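Local structure of acetone carboxylase alpha subunit (Xanthobacter autotrophicus Py2, 5M45) at residues R651-K663 with D672-R684. The protein is the alpha subunit of acetone carboxylase, a metal-containing protein of the hydantoinase B/oxoprolinase family that is found here in a six-chain assembly. Sequence-based numbering, arbitrary orientation.
Sequences RFAGEVYGVVVRK and DETATAAARAQIR. Unlike the reference sequence in segment 672-684: Thr674 (reference Ala), Ala675 (reference Gly).
Gly658 and Val659 run alongside helix 673-684: the CA of Gly658 lies 5.0 Å from that of Arg680, and the CA of Val659 4.9 Å from that of Thr676. Just past the short, weakly bonded helix 652-657, Gly658 leaves helical geometry with positive phi (67°) and the chain turns toward strand 661-663; the axes of helices 652-657 and 673-684 are 10.0 Å apart at closest, at 44°. The CA of Gly658 lies 3.6 Å from Ile683 CD1, which also packs on the carbonyl of Gly654. Arg680, extended from CG to NE, grips Tyr657 O side-on: NE (2.9 Å) and NH2 both donate to that single oxygen, which lies in the guanidinium plane, at the C-terminal end of the short helix. Val659 CG2 covers one face of this guanidinium, and NH2 also bonds to Arg634 O. One turn earlier, Thr676 OG1 accepts from Val660 N (3.0 Å) and donates to Asp672 O, so the hydroxyl ties the passing chain to the helix start. Asp672 N in turn bonds to Val660 O. Val660 CG2 rests over Ala675 CB and, more distantly, Ala679 CB. At the N-cap, Asp672 divides its carboxylate: OD1 takes Ala675 N from above the carboxylate plane, while OD2 forms a salt bridge with Arg662, whose guanidinium stands almost perpendicular (88°) to the carboxylate. In sequence, the antiparallel pair of strands 661-663 and 669-671 lies between the two helices, and the contact packs the second helix back against the first, with Thr676 touching Val671. Helix 636-645 packs alongside, Val639 meeting Ala653 and Val659, and Ile643 meeting Val661, while Arg651 and Arg684 reach a chain of another protein.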
loop_
_atom_site.group_PDB
_atom_site.type_symbol
_atom_site.label_atom_id
_atom_site.label_comp_id
_atom_site.label_asym_id
_atom_site.label_seq_id
_atom_site.Cartn_x
_atom_site.Cartn_y
_atom_site.Cartn_z
ATOM N N ARG A 651 -24.895 -12.789 -43.435
ATOM C CA ARG A 651 -23.824 -12.915 -44.417
ATOM C C ARG A 651 -22.841 -14.043 -44.170
ATOM O O ARG A 651 -22.160 -14.454 -45.091
ATOM C CB ARG A 651 -23.105 -11.572 -44.604
ATOM C CG ARG A 651 -22.284 -11.097 -43.393
ATOM C CD ARG A 651 -22.299 -9.544 -43.350
ATOM N NE ARG A 651 -21.452 -8.888 -42.317
ATOM C CZ ARG A 651 -20.126 -8.986 -42.283
ATOM N NH1 ARG A 651 -19.375 -8.358 -41.379
ATOM N NH2 ARG A 651 -19.492 -9.765 -43.159
ATOM N N PHE A 652 -22.792 -14.622 -42.972
ATOM C CA PHE A 652 -21.932 -15.772 -42.746
ATOM C C PHE A 652 -22.598 -17.123 -43.005
ATOM O O PHE A 652 -21.919 -18.161 -43.001
ATOM C CB PHE A 652 -21.347 -15.692 -41.317
ATOM C CG PHE A 652 -20.440 -14.529 -41.140
ATOM C CD1 PHE A 652 -19.164 -14.540 -41.721
ATOM C CD2 PHE A 652 -20.863 -13.396 -40.471
ATOM C CE1 PHE A 652 -18.301 -13.451 -41.605
ATOM C CE2 PHE A 652 -20.014 -12.287 -40.360
ATOM C CZ PHE A 652 -18.719 -12.328 -40.903
ATOM N N ALA A 653 -23.911 -17.165 -43.213
ATOM C CA ALA A 653 -24.598 -18.462 -43.424
ATOM C C ALA A 653 -24.026 -19.241 -44.597
ATOM O O ALA A 653 -23.763 -20.453 -44.482
ATOM C CB ALA A 653 -26.084 -18.266 -43.613
ATOM N N GLY A 654 -23.834 -18.540 -45.713
ATOM C CA GLY A 654 -23.268 -19.116 -46.929
ATOM C C GLY A 654 -21.815 -19.481 -46.774
ATOM O O GLY A 654 -21.446 -20.615 -47.006
ATOM N N GLU A 655 -20.978 -18.536 -46.356
ATOM C CA GLU A 655 -19.526 -18.752 -46.357
ATOM C C GLU A 655 -19.061 -19.763 -45.294
ATOM O O GLU A 655 -18.232 -20.622 -45.573
ATOM C CB GLU A 655 -18.799 -17.425 -46.152
ATOM C CG GLU A 655 -17.261 -17.528 -46.258
ATOM C CD GLU A 655 -16.716 -17.581 -47.693
ATOM O OE1 GLU A 655 -17.384 -17.041 -48.567
ATOM O OE2 GLU A 655 -15.619 -18.174 -47.946
ATOM N N VAL A 656 -19.622 -19.679 -44.097
ATOM C CA VAL A 656 -19.198 -20.524 -42.968
ATOM C C VAL A 656 -19.892 -21.897 -42.960
ATOM O O VAL A 656 -19.228 -22.928 -42.834
ATOM C CB VAL A 656 -19.448 -19.782 -41.637
ATOM C CG1 VAL A 656 -19.191 -20.680 -40.430
ATOM C CG2 VAL A 656 -18.572 -18.528 -41.566
ATOM N N TYR A 657 -21.224 -21.906 -43.089
ATOM C CA TYR A 657 -22.008 -23.131 -42.925
ATOM C C TYR A 657 -22.491 -23.754 -44.244
ATOM O O TYR A 657 -23.003 -24.888 -44.234
ATOM C CB TYR A 657 -23.224 -22.826 -42.034
ATOM C CG TYR A 657 -22.904 -22.320 -40.639
ATOM C CD1 TYR A 657 -22.587 -23.223 -39.615
ATOM C CD2 TYR A 657 -22.973 -20.982 -40.318
ATOM C CE1 TYR A 657 -22.316 -22.788 -38.338
ATOM C CE2 TYR A 657 -22.714 -20.541 -39.038
ATOM C CZ TYR A 657 -22.371 -21.439 -38.041
ATOM O OH TYR A 657 -22.085 -21.010 -36.757
ATOM N N GLY A 658 -22.333 -23.040 -45.357
ATOM C CA GLY A 658 -22.806 -23.512 -46.655
ATOM C C GLY A 658 -24.319 -23.580 -46.753
ATOM O O GLY A 658 -24.862 -24.368 -47.550
ATOM N N VAL A 659 -25.015 -22.770 -45.948
ATOM C CA VAL A 659 -26.483 -22.798 -45.928
ATOM C C VAL A 659 -27.034 -21.584 -46.679
ATOM O O VAL A 659 -26.605 -20.443 -46.445
ATOM C CB VAL A 659 -27.026 -22.864 -44.467
ATOM C CG1 VAL A 659 -28.551 -22.781 -44.432
ATOM C CG2 VAL A 659 -26.543 -24.136 -43.764
ATOM N N VAL A 660 -27.956 -21.847 -47.611
ATOM C CA VAL A 660 -28.645 -20.795 -48.354
ATOM C C VAL A 660 -29.983 -20.516 -47.675
ATOM O O VAL A 660 -30.833 -21.401 -47.579
ATOM C CB VAL A 660 -28.864 -21.194 -49.831
ATOM C CG1 VAL A 660 -29.592 -20.075 -50.594
ATOM C CG2 VAL A 660 -27.518 -21.527 -50.489
ATOM N N VAL A 661 -30.157 -19.291 -47.195
ATOM C CA VAL A 661 -31.443 -18.830 -46.631
ATOM C C VAL A 661 -32.076 -17.753 -47.477
ATOM O O VAL A 661 -31.379 -17.084 -48.226
ATOM C CB VAL A 661 -31.302 -18.326 -45.166
ATOM C CG1 VAL A 661 -30.829 -19.463 -44.267
ATOM C CG2 VAL A 661 -30.372 -17.136 -45.054
ATOM N N ARG A 662 -33.403 -17.639 -47.361
ATOM C CA ARG A 662 -34.207 -16.590 -47.999
ATOM C C ARG A 662 -35.325 -16.120 -47.097
ATOM O O ARG A 662 -35.931 -16.891 -46.390
ATOM C CB ARG A 662 -34.854 -17.061 -49.285
ATOM C CG ARG A 662 -34.047 -16.585 -50.504
ATOM C CD ARG A 662 -34.692 -16.793 -51.858
ATOM N NE ARG A 662 -35.070 -18.170 -52.139
ATOM C CZ ARG A 662 -34.238 -19.153 -52.487
ATOM N NH1 ARG A 662 -34.772 -20.337 -52.703
ATOM N NH2 ARG A 662 -32.905 -19.019 -52.600
ATOM N N LYS A 663 -35.637 -14.843 -47.221
ATOM C CA LYS A 663 -36.627 -14.180 -46.412
ATOM C C LYS A 663 -38.004 -14.511 -46.968
ATOM O O LYS A 663 -38.263 -14.320 -48.160
ATOM C CB LYS A 663 -36.352 -12.670 -46.432
ATOM C CG LYS A 663 -36.542 -11.968 -45.102
ATOM C CD LYS A 663 -35.826 -10.635 -45.017
ATOM C CE LYS A 663 -36.768 -9.532 -44.556
ATOM N NZ LYS A 663 -36.027 -8.268 -44.307
ATOM N N ASP A 672 -33.401 -22.866 -48.172
ATOM C CA ASP A 672 -33.481 -23.488 -49.524
ATOM C C ASP A 672 -32.658 -24.784 -49.503
ATOM O O ASP A 672 -31.429 -24.741 -49.588
ATOM C CB ASP A 672 -32.967 -22.512 -50.621
ATOM C CG ASP A 672 -33.112 -23.060 -52.026
ATOM O OD1 ASP A 672 -33.160 -24.289 -52.243
ATOM O OD2 ASP A 672 -33.173 -22.230 -52.953
ATOM N N GLU A 673 -33.340 -25.927 -49.400
ATOM C CA GLU A 673 -32.688 -27.215 -49.189
ATOM C C GLU A 673 -31.840 -27.661 -50.403
ATOM O O GLU A 673 -30.739 -28.195 -50.213
ATOM C CB GLU A 673 -33.716 -28.301 -48.731
ATOM C CG GLU A 673 -34.136 -28.270 -47.238
ATOM C CD GLU A 673 -35.322 -27.338 -46.910
ATOM O OE1 GLU A 673 -35.774 -27.229 -45.718
ATOM O OE2 GLU A 673 -35.873 -26.750 -47.886
ATOM N N THR A 674 -32.333 -27.422 -51.621
ATOM C CA THR A 674 -31.611 -27.785 -52.855
ATOM C C THR A 674 -30.346 -26.934 -53.054
ATOM O O THR A 674 -29.273 -27.458 -53.363
ATOM C CB THR A 674 -32.514 -27.665 -54.116
ATOM O OG1 THR A 674 -33.539 -28.655 -54.060
ATOM C CG2 THR A 674 -31.724 -27.888 -55.414
ATOM N N ALA A 675 -30.495 -25.624 -52.899
ATOM C CA ALA A 675 -29.376 -24.698 -53.078
ATOM C C ALA A 675 -28.310 -24.896 -51.970
ATOM O O ALA A 675 -27.110 -24.707 -52.226
ATOM C CB ALA A 675 -29.889 -23.273 -53.110
ATOM N N THR A 676 -28.750 -25.302 -50.769
ATOM C CA THR A 676 -27.843 -25.605 -49.645
ATOM C C THR A 676 -26.983 -26.867 -49.950
ATOM O O THR A 676 -25.758 -26.897 -49.688
ATOM C CB THR A 676 -28.652 -25.780 -48.317
ATOM O OG1 THR A 676 -29.196 -24.520 -47.915
ATOM C CG2 THR A 676 -27.792 -26.329 -47.147
ATOM N N ALA A 677 -27.617 -27.911 -50.465
ATOM C CA ALA A 677 -26.879 -29.136 -50.845
ATOM C C ALA A 677 -25.805 -28.826 -51.891
ATOM O O ALA A 677 -24.683 -29.313 -51.764
ATOM C CB ALA A 677 -27.817 -30.238 -51.348
ATOM N N ALA A 678 -26.142 -27.991 -52.884
ATOM C CA ALA A 678 -25.200 -27.591 -53.925
ATOM C C ALA A 678 -24.084 -26.726 -53.354
ATOM O O ALA A 678 -22.928 -26.906 -53.738
ATOM C CB ALA A 678 -25.892 -26.844 -55.049
ATOM N N ALA A 679 -24.419 -25.790 -52.460
ATOM C CA ALA A 679 -23.390 -24.936 -51.849
ATOM C C ALA A 679 -22.369 -25.733 -51.018
ATOM O O ALA A 679 -21.165 -25.415 -51.053
ATOM C CB ALA A 679 -24.003 -23.847 -51.023
ATOM N N ARG A 680 -22.854 -26.738 -50.283
ATOM C CA ARG A 680 -21.993 -27.590 -49.476
ATOM C C ARG A 680 -21.096 -28.505 -50.334
ATOM O O ARG A 680 -19.930 -28.678 -50.038
ATOM C CB ARG A 680 -22.811 -28.392 -48.440
ATOM C CG ARG A 680 -23.376 -27.473 -47.352
ATOM C CD ARG A 680 -24.334 -28.116 -46.359
ATOM N NE ARG A 680 -24.314 -27.364 -45.101
ATOM C CZ ARG A 680 -24.905 -27.727 -43.962
ATOM N NH1 ARG A 680 -25.655 -28.816 -43.893
ATOM N NH2 ARG A 680 -24.724 -26.988 -42.874
ATOM N N ALA A 681 -21.633 -29.065 -51.412
ATOM C CA ALA A 681 -20.815 -29.815 -52.390
ATOM C C ALA A 681 -19.694 -28.950 -52.999
ATOM O O ALA A 681 -18.556 -29.399 -53.157
ATOM C CB ALA A 681 -21.705 -30.382 -53.489
ATOM N N GLN A 682 -20.016 -27.700 -53.299
ATOM C CA GLN A 682 -19.037 -26.770 -53.841
ATOM C C GLN A 682 -17.953 -26.347 -52.805
ATOM O O GLN A 682 -16.768 -26.270 -53.155
ATOM C CB GLN A 682 -19.771 -25.570 -54.463
ATOM C CG GLN A 682 -18.878 -24.484 -55.036
ATOM C CD GLN A 682 -18.024 -24.983 -56.216
ATOM O OE1 GLN A 682 -18.541 -25.516 -57.178
ATOM N NE2 GLN A 682 -16.716 -24.905 -56.072
ATOM N N ILE A 683 -18.340 -26.123 -51.558
ATOM C CA ILE A 683 -17.354 -25.823 -50.506
ATOM C C ILE A 683 -16.355 -26.989 -50.290
ATOM O O ILE A 683 -15.166 -26.748 -50.064
ATOM C CB ILE A 683 -18.054 -25.360 -49.199
ATOM C CG1 ILE A 683 -18.590 -23.926 -49.384
ATOM C CG2 ILE A 683 -17.107 -25.371 -48.004
ATOM C CD1 ILE A 683 -19.577 -23.504 -48.335
ATOM N N ARG A 684 -16.823 -28.232 -50.371
ATOM C CA ARG A 684 -15.894 -29.387 -50.300
ATOM C C ARG A 684 -14.818 -29.316 -51.397
ATOM O O ARG A 684 -13.611 -29.511 -51.133
ATOM C CB ARG A 684 -16.642 -30.724 -50.349
ATOM C CG ARG A 684 -17.439 -30.989 -49.077
ATOM C CD ARG A 684 -18.274 -32.266 -49.096
ATOM N NE ARG A 684 -18.978 -32.341 -47.830
ATOM C CZ ARG A 684 -18.468 -32.754 -46.668
ATOM N NH1 ARG A 684 -17.217 -33.256 -46.583
ATOM N NH2 ARG A 684 -19.229 -32.687 -45.561
#